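Local coordinates for protein transcriptional regulator (Enterococcus faecalis, PDB 3QFI) that is of unknown function but is named a transcriptional regulator and belongs to the LytR-CpsA-Psr family, with an alpha/beta fold built on a mixed central sheet, at residues 22-27 against 105-110; 49-54 against 260-265; 55-60 against 222-227; 124-129 against 177-182; 183-188 against 215-220. All coordinates share one frame; numbering follows the deposited sequence.

Contact 1: 22-27 against 105-110; sequences FSVLLM and HYVSIN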
# COMPACT_ATOMS: atom_id res chain seq x y z
N PHE A 22 9.11 10.19 -6.40
CA PHE A 22 8.60 9.06 -7.14
C PHE A 22 7.61 8.28 -6.28
O PHE A 22 7.48 8.53 -5.08
CB PHE A 22 9.75 8.18 -7.62
CG PHE A 22 10.42 7.43 -6.54
CD1 PHE A 22 9.97 6.17 -6.18
CD2 PHE A 22 11.47 7.99 -5.84
CE1 PHE A 22 10.57 5.46 -5.13
CE2 PHE A 22 12.08 7.30 -4.79
CZ PHE A 22 11.62 6.02 -4.44
N SER A 23 6.92 7.33 -6.90
CA SER A 23 5.91 6.57 -6.19
C SER A 23 6.09 5.08 -6.39
O SER A 23 6.70 4.64 -7.37
CB SER A 23 4.54 6.97 -6.70
OG SER A 23 4.28 6.29 -7.92
N VAL A 24 5.55 4.29 -5.48
CA VAL A 24 5.69 2.86 -5.61
C VAL A 24 4.53 2.11 -4.98
O VAL A 24 4.01 2.49 -3.93
CB VAL A 24 7.03 2.41 -4.99
CG1 VAL A 24 7.34 3.27 -3.78
CG2 VAL A 24 6.96 0.94 -4.60
N LEU A 25 4.11 1.05 -5.66
CA LEU A 25 3.01 0.22 -5.19
C LEU A 25 3.61 -1.03 -4.54
O LEU A 25 4.37 -1.76 -5.17
CB LEU A 25 2.13 -0.21 -6.37
CG LEU A 25 0.93 -1.08 -5.97
CD1 LEU A 25 -0.17 -0.17 -5.43
CD2 LEU A 25 0.40 -1.87 -7.17
N LEU A 26 3.28 -1.24 -3.28
CA LEU A 26 3.76 -2.40 -2.55
C LEU A 26 2.60 -3.37 -2.48
O LEU A 26 1.49 -2.98 -2.09
CB LEU A 26 4.17 -2.03 -1.13
CG LEU A 26 4.99 -0.75 -0.92
CD1 LEU A 26 5.39 -0.62 0.55
CD2 LEU A 26 6.22 -0.78 -1.79
N MET A 27 2.84 -4.62 -2.88
CA MET A 27 1.79 -5.64 -2.82
C MET A 27 2.25 -6.84 -2.01
O MET A 27 3.40 -7.25 -2.09
CB MET A 27 1.40 -6.13 -4.22
CG MET A 27 1.04 -5.03 -5.22
SD MET A 27 0.25 -5.70 -6.70
CE MET A 27 1.58 -6.68 -7.42
N HIS A 105 7.21 2.57 -9.72
CA HIS A 105 7.77 1.29 -9.36
C HIS A 105 6.78 0.44 -8.58
O HIS A 105 5.83 0.95 -7.97
CB HIS A 105 9.02 1.52 -8.52
CG HIS A 105 10.11 2.25 -9.23
ND1 HIS A 105 10.82 1.69 -10.27
CD2 HIS A 105 10.64 3.48 -9.02
CE1 HIS A 105 11.74 2.54 -10.68
NE2 HIS A 105 11.66 3.63 -9.94
N TYR A 106 7.02 -0.86 -8.57
CA TYR A 106 6.17 -1.77 -7.83
C TYR A 106 7.03 -2.83 -7.15
O TYR A 106 8.20 -3.02 -7.50
CB TYR A 106 5.19 -2.47 -8.77
CG TYR A 106 5.78 -3.63 -9.52
CD1 TYR A 106 6.51 -3.44 -10.70
CD2 TYR A 106 5.63 -4.93 -9.04
CE1 TYR A 106 7.08 -4.53 -11.38
CE2 TYR A 106 6.20 -6.01 -9.71
CZ TYR A 106 6.91 -5.82 -10.87
OH TYR A 106 7.45 -6.92 -11.50
N VAL A 107 6.44 -3.51 -6.18
CA VAL A 107 7.11 -4.59 -5.47
C VAL A 107 6.08 -5.62 -5.00
O VAL A 107 5.06 -5.26 -4.43
CB VAL A 107 7.94 -4.07 -4.26
CG1 VAL A 107 7.12 -3.15 -3.43
CG2 VAL A 107 8.42 -5.25 -3.39
N SER A 108 6.35 -6.89 -5.30
CA SER A 108 5.49 -8.01 -4.91
C SER A 108 6.28 -8.82 -3.91
O SER A 108 7.39 -9.27 -4.21
CB SER A 108 5.15 -8.91 -6.09
OG SER A 108 4.21 -8.33 -6.97
N ILE A 109 5.70 -9.03 -2.73
CA ILE A 109 6.36 -9.79 -1.67
C ILE A 109 5.44 -10.92 -1.20
O ILE A 109 4.24 -10.71 -0.99
CB ILE A 109 6.67 -8.90 -0.45
CG1 ILE A 109 6.99 -7.48 -0.93
CG2 ILE A 109 7.83 -9.51 0.36
CD1 ILE A 109 7.28 -6.46 0.18
N ASN A 110 6.01 -12.12 -1.04
CA ASN A 110 5.29 -13.30 -0.55
C ASN A 110 5.24 -13.22 0.96
O ASN A 110 5.85 -12.35 1.56
CB ASN A 110 6.06 -14.58 -0.88
CG ASN A 110 5.94 -15.00 -2.32
OD1 ASN A 110 6.58 -15.97 -2.75
ND2 ASN A 110 5.12 -14.27 -3.08

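Contact 2: 49-54 against 260-265; sequences TINPKE and RKQLGL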
# COMPACT_ATOMS: atom_id res chain seq x y z
N THR A 49 4.37 7.46 -1.58
CA THR A 49 4.94 8.54 -2.38
C THR A 49 6.16 9.09 -1.65
O THR A 49 6.08 9.48 -0.48
CB THR A 49 3.94 9.70 -2.65
OG1 THR A 49 3.39 10.18 -1.42
CG2 THR A 49 2.83 9.23 -3.58
N ILE A 50 7.29 9.10 -2.34
CA ILE A 50 8.53 9.59 -1.78
C ILE A 50 8.75 10.99 -2.34
O ILE A 50 8.95 11.17 -3.54
CB ILE A 50 9.71 8.65 -2.19
CG1 ILE A 50 9.30 7.19 -1.97
CG2 ILE A 50 10.97 8.96 -1.37
CD1 ILE A 50 8.94 6.86 -0.54
N ASN A 51 8.66 11.99 -1.46
CA ASN A 51 8.85 13.38 -1.85
C ASN A 51 9.88 14.06 -0.97
O ASN A 51 9.55 14.63 0.06
CB ASN A 51 7.54 14.17 -1.77
CG ASN A 51 7.72 15.62 -2.21
OD1 ASN A 51 8.14 15.90 -3.34
ND2 ASN A 51 7.40 16.54 -1.31
N PRO A 52 11.16 14.00 -1.37
CA PRO A 52 12.23 14.62 -0.59
C PRO A 52 12.12 16.14 -0.54
O PRO A 52 12.62 16.77 0.39
CB PRO A 52 13.49 14.14 -1.30
CG PRO A 52 13.05 14.01 -2.72
CD PRO A 52 11.69 13.36 -2.59
N LYS A 53 11.48 16.74 -1.53
CA LYS A 53 11.34 18.19 -1.56
C LYS A 53 10.52 18.69 -0.38
O LYS A 53 10.49 19.89 -0.09
CB LYS A 53 10.69 18.64 -2.88
CG LYS A 53 11.42 18.15 -4.14
CD LYS A 53 10.59 18.37 -5.40
CE LYS A 53 11.33 17.91 -6.64
NZ LYS A 53 10.54 18.16 -7.89
N GLU A 54 9.86 17.78 0.32
CA GLU A 54 9.07 18.18 1.48
C GLU A 54 9.37 17.24 2.63
O GLU A 54 8.63 17.18 3.60
CB GLU A 54 7.59 18.16 1.13
CG GLU A 54 6.72 18.91 2.10
CD GLU A 54 5.27 18.91 1.66
OE1 GLU A 54 4.68 17.82 1.55
OE2 GLU A 54 4.73 20.02 1.43
N ARG A 260 -0.99 13.64 -6.11
CA ARG A 260 -0.43 14.29 -7.28
C ARG A 260 0.56 15.40 -6.88
O ARG A 260 1.61 15.54 -7.52
CB ARG A 260 -1.55 14.87 -8.15
CG ARG A 260 -2.37 13.86 -8.91
CD ARG A 260 -3.40 14.56 -9.79
NE ARG A 260 -2.77 15.18 -10.95
CZ ARG A 260 -2.22 14.48 -11.93
NH1 ARG A 260 -2.23 13.15 -11.88
NH2 ARG A 260 -1.62 15.11 -12.94
N LYS A 261 0.26 16.18 -5.84
CA LYS A 261 1.20 17.24 -5.46
C LYS A 261 2.47 16.66 -4.81
O LYS A 261 3.56 17.21 -4.95
CB LYS A 261 0.54 18.27 -4.53
CG LYS A 261 -0.48 19.19 -5.23
CD LYS A 261 -1.02 20.26 -4.29
CE LYS A 261 -2.04 21.19 -4.97
NZ LYS A 261 -2.44 22.35 -4.09
N GLN A 262 2.31 15.55 -4.10
CA GLN A 262 3.43 14.86 -3.48
C GLN A 262 4.45 14.51 -4.58
O GLN A 262 5.65 14.44 -4.33
CB GLN A 262 2.96 13.55 -2.82
CG GLN A 262 2.35 13.73 -1.45
CD GLN A 262 3.26 14.54 -0.55
OE1 GLN A 262 3.10 15.76 -0.42
NE2 GLN A 262 4.23 13.88 0.06
N LEU A 263 3.95 14.29 -5.79
CA LEU A 263 4.79 13.93 -6.92
C LEU A 263 5.13 15.10 -7.83
O LEU A 263 5.45 14.91 -9.01
CB LEU A 263 4.11 12.83 -7.74
CG LEU A 263 3.82 11.53 -6.97
CD1 LEU A 263 2.95 10.64 -7.82
CD2 LEU A 263 5.14 10.82 -6.61
N GLY A 264 5.07 16.31 -7.28
CA GLY A 264 5.38 17.49 -8.06
C GLY A 264 4.46 17.67 -9.25
O GLY A 264 4.84 18.27 -10.25
N LEU A 265 3.25 17.12 -9.15
CA LEU A 265 2.28 17.24 -10.23
C LEU A 265 1.25 18.30 -9.88
O LEU A 265 1.11 18.68 -8.72
CB LEU A 265 1.58 15.91 -10.49
CG LEU A 265 2.50 14.78 -10.94
CD1 LEU A 265 1.71 13.48 -11.01
CD2 LEU A 265 3.10 15.12 -12.30

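Contact 3: 55-60 against 222-227; sequences NKSTMI and SAFKTI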
# COMPACT_ATOMS: atom_id res chain seq x y z
N ASN A 55 10.47 16.51 2.49
CA ASN A 55 10.92 15.57 3.49
C ASN A 55 9.78 14.73 4.05
O ASN A 55 9.54 14.77 5.26
CB ASN A 55 11.61 16.32 4.62
CG ASN A 55 12.75 17.19 4.13
OD1 ASN A 55 13.70 16.70 3.52
ND2 ASN A 55 12.65 18.49 4.38
N LYS A 56 9.10 13.97 3.20
CA LYS A 56 7.98 13.15 3.67
C LYS A 56 7.56 12.04 2.68
O LYS A 56 7.85 12.11 1.48
CB LYS A 56 6.78 14.07 3.96
CG LYS A 56 5.58 13.39 4.62
CD LYS A 56 4.61 14.38 5.31
CE LYS A 56 3.65 15.07 4.34
NZ LYS A 56 4.36 15.81 3.27
N SER A 57 6.91 11.01 3.21
CA SER A 57 6.41 9.89 2.42
C SER A 57 4.99 9.63 2.88
O SER A 57 4.71 9.63 4.08
CB SER A 57 7.24 8.61 2.61
OG SER A 57 8.47 8.69 1.92
N THR A 58 4.11 9.38 1.92
CA THR A 58 2.70 9.15 2.20
C THR A 58 2.29 7.75 1.77
O THR A 58 2.37 7.40 0.59
CB THR A 58 1.86 10.18 1.44
OG1 THR A 58 2.49 11.46 1.52
CG2 THR A 58 0.47 10.27 2.01
N MET A 59 1.87 6.96 2.76
CA MET A 59 1.42 5.59 2.55
C MET A 59 -0.07 5.66 2.25
O MET A 59 -0.76 6.57 2.71
CB MET A 59 1.66 4.74 3.80
CG MET A 59 3.12 4.59 4.18
SD MET A 59 3.31 3.63 5.73
CE MET A 59 4.21 2.21 5.14
N ILE A 60 -0.55 4.70 1.49
CA ILE A 60 -1.95 4.69 1.12
C ILE A 60 -2.43 3.26 1.00
O ILE A 60 -2.03 2.53 0.10
CB ILE A 60 -2.15 5.44 -0.25
CG1 ILE A 60 -3.05 6.65 -0.07
CG2 ILE A 60 -2.77 4.53 -1.27
CD1 ILE A 60 -4.48 6.30 0.29
N SER A 222 16.17 11.82 3.80
CA SER A 222 15.38 12.88 4.38
C SER A 222 13.90 12.66 4.11
O SER A 222 13.04 12.97 4.95
CB SER A 222 15.81 14.22 3.79
OG SER A 222 15.40 14.32 2.44
N ALA A 223 13.62 12.11 2.93
CA ALA A 223 12.24 11.85 2.51
C ALA A 223 11.50 10.91 3.46
O ALA A 223 10.27 10.87 3.47
CB ALA A 223 12.25 11.26 1.10
N PHE A 224 12.25 10.18 4.28
CA PHE A 224 11.65 9.26 5.24
C PHE A 224 11.69 9.83 6.66
O PHE A 224 11.44 9.11 7.63
CB PHE A 224 12.34 7.89 5.19
CG PHE A 224 12.17 7.19 3.88
CD1 PHE A 224 13.15 7.28 2.89
CD2 PHE A 224 10.98 6.53 3.58
CE1 PHE A 224 12.94 6.73 1.63
CE2 PHE A 224 10.76 5.98 2.32
CZ PHE A 224 11.75 6.07 1.34
N LYS A 225 12.00 11.11 6.78
CA LYS A 225 12.04 11.74 8.10
C LYS A 225 10.65 11.72 8.71
O LYS A 225 10.50 11.73 9.93
CB LYS A 225 12.53 13.19 8.01
CG LYS A 225 14.05 13.35 7.89
CD LYS A 225 14.46 14.82 7.92
CE LYS A 225 15.98 14.99 7.96
NZ LYS A 225 16.39 16.42 8.17
N THR A 226 9.64 11.70 7.85
CA THR A 226 8.26 11.70 8.31
C THR A 226 7.42 10.88 7.34
O THR A 226 7.34 11.20 6.15
CB THR A 226 7.69 13.13 8.35
OG1 THR A 226 8.65 14.01 8.95
CG2 THR A 226 6.39 13.17 9.14
N ILE A 227 6.80 9.82 7.85
CA ILE A 227 5.95 8.96 7.05
C ILE A 227 4.48 9.23 7.38
O ILE A 227 3.99 8.78 8.41
CB ILE A 227 6.26 7.48 7.35
CG1 ILE A 227 7.78 7.25 7.45
CG2 ILE A 227 5.64 6.59 6.28
CD1 ILE A 227 8.56 7.64 6.22

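Contact 4: 124-129 against 177-182; sequences IEVDNT and VEKIVR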
# COMPACT_ATOMS: atom_id res chain seq x y z
N ILE A 124 11.25 -5.77 14.31
CA ILE A 124 10.74 -4.42 14.42
C ILE A 124 9.84 -4.27 15.63
O ILE A 124 9.15 -5.20 16.02
CB ILE A 124 9.92 -4.04 13.17
CG1 ILE A 124 8.73 -4.99 13.02
CG2 ILE A 124 10.80 -4.09 11.93
CD1 ILE A 124 7.82 -4.65 11.85
N GLU A 125 9.87 -3.08 16.23
CA GLU A 125 9.04 -2.82 17.39
C GLU A 125 7.76 -2.06 17.04
O GLU A 125 7.79 -1.06 16.32
CB GLU A 125 9.82 -2.05 18.47
CG GLU A 125 10.64 -2.98 19.37
CD GLU A 125 10.85 -2.42 20.76
OE1 GLU A 125 11.55 -1.39 20.90
OE2 GLU A 125 10.32 -3.02 21.73
N VAL A 126 6.64 -2.56 17.55
CA VAL A 126 5.34 -1.94 17.33
C VAL A 126 4.58 -1.89 18.64
O VAL A 126 5.00 -2.50 19.63
CB VAL A 126 4.47 -2.74 16.32
CG1 VAL A 126 5.22 -2.92 15.01
CG2 VAL A 126 4.08 -4.08 16.91
N ASP A 127 3.47 -1.16 18.64
CA ASP A 127 2.62 -1.05 19.83
C ASP A 127 1.30 -1.77 19.58
O ASP A 127 0.38 -1.22 18.97
CB ASP A 127 2.35 0.42 20.15
CG ASP A 127 1.69 0.60 21.50
OD1 ASP A 127 0.67 -0.08 21.77
OD2 ASP A 127 2.18 1.43 22.30
N ASN A 128 1.21 -3.01 20.05
CA ASN A 128 -0.00 -3.81 19.88
C ASN A 128 -1.10 -3.30 20.80
O ASN A 128 -1.11 -3.61 21.99
CB ASN A 128 0.29 -5.28 20.20
CG ASN A 128 -0.90 -6.18 19.95
OD1 ASN A 128 -0.87 -7.38 20.25
ND2 ASN A 128 -1.95 -5.62 19.38
N THR A 129 -2.03 -2.52 20.25
CA THR A 129 -3.14 -1.96 21.03
C THR A 129 -4.30 -2.95 21.17
O THR A 129 -5.32 -2.64 21.77
CB THR A 129 -3.70 -0.67 20.39
OG1 THR A 129 -4.89 -0.27 21.09
CG2 THR A 129 -4.06 -0.91 18.93
N VAL A 177 5.09 -1.93 7.59
CA VAL A 177 5.90 -1.44 6.48
C VAL A 177 6.63 -0.16 6.85
O VAL A 177 7.73 0.10 6.36
CB VAL A 177 5.03 -1.16 5.22
CG1 VAL A 177 5.86 -0.45 4.15
CG2 VAL A 177 4.47 -2.47 4.68
N GLU A 178 6.03 0.65 7.72
CA GLU A 178 6.68 1.90 8.11
C GLU A 178 7.93 1.61 8.94
O GLU A 178 8.97 2.25 8.76
CB GLU A 178 5.73 2.75 8.94
CG GLU A 178 6.28 4.13 9.24
CD GLU A 178 5.49 4.83 10.33
OE1 GLU A 178 4.23 4.77 10.30
OE2 GLU A 178 6.13 5.45 11.20
N LYS A 179 7.81 0.65 9.85
CA LYS A 179 8.92 0.27 10.70
C LYS A 179 10.01 -0.41 9.88
O LYS A 179 11.19 -0.18 10.12
CB LYS A 179 8.43 -0.66 11.81
CG LYS A 179 7.50 0.02 12.79
CD LYS A 179 8.10 1.31 13.31
CE LYS A 179 7.28 1.93 14.44
NZ LYS A 179 5.84 2.07 14.10
N ILE A 180 9.60 -1.22 8.91
CA ILE A 180 10.56 -1.92 8.06
C ILE A 180 11.38 -0.88 7.30
O ILE A 180 12.59 -0.77 7.48
CB ILE A 180 9.84 -2.84 7.04
CG1 ILE A 180 9.13 -3.97 7.76
CG2 ILE A 180 10.85 -3.44 6.06
CD1 ILE A 180 10.08 -4.89 8.50
N VAL A 181 10.70 -0.11 6.46
CA VAL A 181 11.34 0.92 5.68
C VAL A 181 12.25 1.78 6.53
O VAL A 181 13.37 2.11 6.12
CB VAL A 181 10.30 1.82 5.03
CG1 VAL A 181 10.98 3.03 4.41
CG2 VAL A 181 9.53 1.02 3.99
N ARG A 182 11.76 2.13 7.71
CA ARG A 182 12.52 2.97 8.62
C ARG A 182 13.85 2.30 8.96
O ARG A 182 14.90 2.94 8.97
CB ARG A 182 11.70 3.21 9.89
CG ARG A 182 12.09 4.45 10.64
CD ARG A 182 11.18 5.62 10.31
NE ARG A 182 11.74 6.88 10.80
CZ ARG A 182 11.10 8.04 10.80
NH1 ARG A 182 11.70 9.13 11.26
NH2 ARG A 182 9.85 8.11 10.34

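Contact 5: 183-188 against 215-220; sequences KVMSFD and DIQSKY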
# COMPACT_ATOMS: atom_id res chain seq x y z
N LYS A 183 13.79 1.00 9.24
CA LYS A 183 14.97 0.20 9.59
C LYS A 183 15.88 0.00 8.38
O LYS A 183 17.08 0.26 8.44
CB LYS A 183 14.52 -1.16 10.11
CG LYS A 183 15.60 -1.98 10.78
CD LYS A 183 15.93 -1.44 12.16
CE LYS A 183 14.67 -1.26 13.00
NZ LYS A 183 13.91 -2.53 13.11
N VAL A 184 15.30 -0.45 7.27
CA VAL A 184 16.07 -0.68 6.05
C VAL A 184 16.83 0.58 5.64
O VAL A 184 17.85 0.50 4.96
CB VAL A 184 15.18 -1.12 4.86
CG1 VAL A 184 16.06 -1.44 3.66
CG2 VAL A 184 14.35 -2.35 5.22
N MET A 185 16.33 1.74 6.06
CA MET A 185 16.97 3.02 5.72
C MET A 185 17.69 3.64 6.92
O MET A 185 18.19 4.77 6.83
CB MET A 185 15.93 4.02 5.21
CG MET A 185 15.13 3.59 3.99
SD MET A 185 16.05 3.65 2.45
CE MET A 185 15.96 5.39 2.11
N SER A 186 17.76 2.92 8.03
CA SER A 186 18.40 3.44 9.23
C SER A 186 19.92 3.24 9.23
O SER A 186 20.51 2.99 10.28
CB SER A 186 17.82 2.78 10.48
OG SER A 186 18.28 1.44 10.61
N PHE A 187 20.53 3.33 8.05
CA PHE A 187 21.98 3.16 7.95
C PHE A 187 22.40 1.76 8.38
O PHE A 187 22.44 1.45 9.58
CB PHE A 187 22.68 4.21 8.82
CG PHE A 187 24.18 4.11 8.83
CD1 PHE A 187 24.84 3.29 9.74
CD2 PHE A 187 24.95 4.85 7.92
CE1 PHE A 187 26.23 3.21 9.77
CE2 PHE A 187 26.34 4.78 7.94
CZ PHE A 187 26.98 3.96 8.86
N ASP A 188 22.73 0.92 7.40
CA ASP A 188 23.15 -0.46 7.65
C ASP A 188 24.42 -0.79 6.89
O ASP A 188 24.47 -1.78 6.15
CB ASP A 188 22.05 -1.44 7.22
CG ASP A 188 20.73 -1.20 7.92
OD1 ASP A 188 20.69 -1.34 9.16
OD2 ASP A 188 19.75 -0.87 7.22
N ASP A 215 20.72 4.51 -4.71
CA ASP A 215 20.40 5.91 -4.96
C ASP A 215 19.42 6.43 -3.92
O ASP A 215 19.45 7.60 -3.54
CB ASP A 215 19.78 6.09 -6.35
CG ASP A 215 20.81 6.23 -7.45
OD1 ASP A 215 20.41 6.44 -8.62
OD2 ASP A 215 22.02 6.13 -7.16
N ILE A 216 18.53 5.54 -3.47
CA ILE A 216 17.54 5.90 -2.47
C ILE A 216 18.17 6.01 -1.09
O ILE A 216 17.90 6.96 -0.36
CB ILE A 216 16.41 4.84 -2.39
CG1 ILE A 216 15.93 4.45 -3.80
CG2 ILE A 216 15.24 5.39 -1.57
CD1 ILE A 216 15.42 5.59 -4.63
N GLN A 217 19.02 5.05 -0.74
CA GLN A 217 19.69 5.03 0.57
C GLN A 217 20.86 6.03 0.66
O GLN A 217 21.86 5.76 1.32
CB GLN A 217 20.21 3.61 0.89
CG GLN A 217 19.13 2.50 0.97
CD GLN A 217 19.67 1.14 1.46
OE1 GLN A 217 20.63 0.60 0.90
NE2 GLN A 217 19.03 0.58 2.49
N SER A 218 20.74 7.17 -0.00
CA SER A 218 21.79 8.17 0.02
C SER A 218 21.29 9.51 -0.49
O SER A 218 22.02 10.50 -0.48
CB SER A 218 22.96 7.73 -0.85
OG SER A 218 22.55 7.60 -2.21
N LYS A 219 20.05 9.53 -0.94
CA LYS A 219 19.50 10.76 -1.49
C LYS A 219 18.06 11.02 -1.11
O LYS A 219 17.52 12.09 -1.39
CB LYS A 219 19.64 10.69 -3.00
CG LYS A 219 21.07 10.73 -3.49
CD LYS A 219 21.20 10.19 -4.90
CE LYS A 219 20.08 10.70 -5.79
NZ LYS A 219 20.06 12.19 -5.79
N TYR A 220 17.44 10.03 -0.48
CA TYR A 220 16.05 10.11 -0.08
C TYR A 220 15.90 9.84 1.41
O TYR A 220 14.79 9.65 1.90
CB TYR A 220 15.21 9.10 -0.87
CG TYR A 220 15.00 9.45 -2.32
CD1 TYR A 220 16.02 9.27 -3.27
CD2 TYR A 220 13.79 10.00 -2.75
CE1 TYR A 220 15.83 9.64 -4.61
CE2 TYR A 220 13.60 10.37 -4.08
CZ TYR A 220 14.62 10.18 -5.00
OH TYR A 220 14.44 10.53 -6.32

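Contact 1: 22-27 against 105-110
V24 to M27 pair in parallel with H105 to S108, the two strand axes 4.5 Å apart and inclined by only 18°. Backbone bonds alternate in direction, as parallel pairing requires. H105 N donates to S23 O and L25 N to H105 O (2.9 Å), followed by V107 N to L25 O, M27 N to V107 O (2.8 Å) and I109 N to M27 O. Strand 22-28 lies between 105-109 and 44-51 in the mixed central sheet of an alpha/beta fold, with helix 80-98 covering the face that carries L25, M27 and Y106. On that face the M27 chain, bent at chi3 (-66°), brings its methyl end beside the S108 hydroxyl while CB and CG pass V107 O. Methionine suits the place as a long, flexible apolar chain that also packs on Y83 and A91 of helix 80-98. The opposite face carries V24, L26, H105 and V107, where beta-branched valines favour the extended backbone and V24 CG2 lies 4.3 Å from V107 CG1. At the strand's start H105 and F22 form an offset edge-to-face pair, the edge of H105 toward the face of F22, with H105 CD2 to F22 CD1 4.0 Å and planes at 81°. The F22 ring also meets Y220 edge-to-face.

Contact 2: 49-54 against 260-265
T49 and Q262 cross at about a right angle, the hydroxyl side of the threonine against the aliphatic part of the glutamine. T49 OG1 lies 3.7 Å from both CB and CG of Q262. Its other branch, CG2, points to the leucine that follows: T49 CG2 to L263 CD2 is 4.1 Å. A threonine is apt here because, with OG1 set between its own backbone N and carbonyl carbon (chi1 54°), one branch can face each neighbour. Q262 is bent at chi2 (-51°), which lays its CB and CG beside T49 OG1. N51, two residues further along the strand, lays its side chain against the backbone of Q262 instead, with N51 CB 3.2 Å from Q262 O. At the exposed margin E54 stretches out toward Q262; the two side chains cross at about a right angle, their carboxylate and amide planes 25° apart, and the charge of E54 is paired with K56. K56 and T58 of strand 56-62 also touch Q262, so this long polar side chain lies across two neighbouring strands. The helix that brings Q262 here ends in a Schellman motif: G264 takes the positive phi, G264 N bonds to K261 O, and L265 N bonds to R260 O at 2.8 Å.

Contact 3: 55-60 against 222-227
S57 meets I227 in a parallel bridge that adds the edge strand 227-230 to the mixed central sheet. Just before it, N55 and K56 both face N51, a G1 beta bulge in the turn joining strands 44-51 and 56-62, and N55 takes the positive phi expected of the first bulge residue. The close part of the contact is centred on S57. Its backbone N donates to T226 O at 3.0 Å, and its hydroxyl OG donates to A223 O at 3.2 Å, from above the carbonyl plane. One small residue therefore holds both ends of the loop 223-226. A serine fits because OG is anti to its own carbonyl carbon (chi1 -76°), which directs it to A223 while S57 CB remains 4.0 Å from I227 CD1. The F224 ring approaches the same hydroxyl obliquely, F224 CE2 lying 3.6 Å from S57 OG, and carries on to I50 and V181. Beside S57, K56 CB and CG pass T226 O before the chain bends at chi3 and chi4 and its amino group turns to a salt bridge with E54; a lysine can thus lend an apolar stem to the loop and still send its charge elsewhere.

The outer side is looser and more polar. N55 and S222 bring their side chains together near solvent, and the exposed K225 and the T226 hydroxyl only skirt the carbonyl of N55.

Further along the strand the contact becomes apolar. M59 reaches helix 166-184 through V177, and its SD lies 3.8 Å from I227 CG2.

Contact 4: 124-129 against 177-182
I124 points toward the helix, its CB, CG2 and CD1 meeting K179 and I180; I124 CB is 3.9 Å from K179 CB. Its CG1 stands between the backbone N and the carbonyl carbon (chi1 60°), which puts CG2 anti to the carbonyl carbon and brings both branches to the helix. Each touches I180 CD1 and K179 CB, and CG2 comes closest to the former: I124 CG2 to I180 CD1 is 3.6 Å. A branched isoleucine thus covers two successive helix positions. I180 reaches back by bending at both torsions, so that CD1, at the tip of the chain, does the touching. K179 is bent at chi2 and chi4, and its methylenes run past the backbone of E125: K179 CE is 3.6 Å from E125 O. V126 CG1 comes alongside the same chain, 4.3 Å from K179 CG. Lysine suits this margin because its apolar stem can cover a strand while the amino group reaches toward E175, with which it makes a weak, long ion pair. Strand 124-128 crosses the helix at 148°, its axis 8.4 Å away, and pairs with strand 145-147 in a small antiparallel sheet. Helix 166-184 lies between that sheet and strand 56-62 of the central sheet, where V177 and E178 meet M59.

Contact 5: 183-188 against 215-220
M185 and Q217 meet where two helices end, each being the first residue to leave helical geometry after helices 166-184 and 210-216. The contact therefore joins two helix C-termini near the margin of the alpha/beta fold, through side chains of one segment reaching the side chains and carbonyls of the other. The apolar part belongs to M185. Its chain is bent at chi2 (-75°) and chi3 (-79°), which swings the methyl group over to the other helix, where M185 CE lies 3.7 Å from I216 CG2 and 3.5 Å from I216 O. The sulfur is the second point of touch: M185 SD is 3.6 Å from Q217 CG, with the two side chains crossing at a slant. Methionine's long, unbranched, flexible chain suits a reach from one helix end to the other; it also touches F224.

The polar part is made by Q217. Extended beyond CG, it carries its amide toward the last turn of the first helix, where Q217 NE2 is 2.7 Å from V184 O and 3.8 Å from V184 CG1. It also touches R194, the residue that pairs in a salt bridge with D188.

Bonds within each segment shape the two ends. Y220 N donates to I216 O at 3.1 Å, and the tyrosine hydroxyl is held by E20 O. On the other side K183 O receives both S186 N and the hydroxyl of S186; S186 OG lies in the carbonyl plane, on a lone pair, 2.7 Å from K183 O.

Overall arrangement
Contacts 1, 2 and 3 all draw on the mixed sheet, whose neighbouring strands 22-28, 44-51 and 56-62 follow one another in the chain; the centres of contacts 2 and 3 are about 10 Å apart, those of contacts 1 and 2 about 17 Å. Contacts 4 and 5 share helix 166-184, one on its body and one at its end, with centres about 17 Å apart. Along the chain, both are nested inside the loop closed by contact 3, itself inside that of contact 2, while contact 1 crosses both outer loops. F224, M185, I50 and Y220 link contacts 2, 3 and 5 side by side. Helix 166-184 thereby joins the central sheet to the small sheet of strands 124-128 and 145-147.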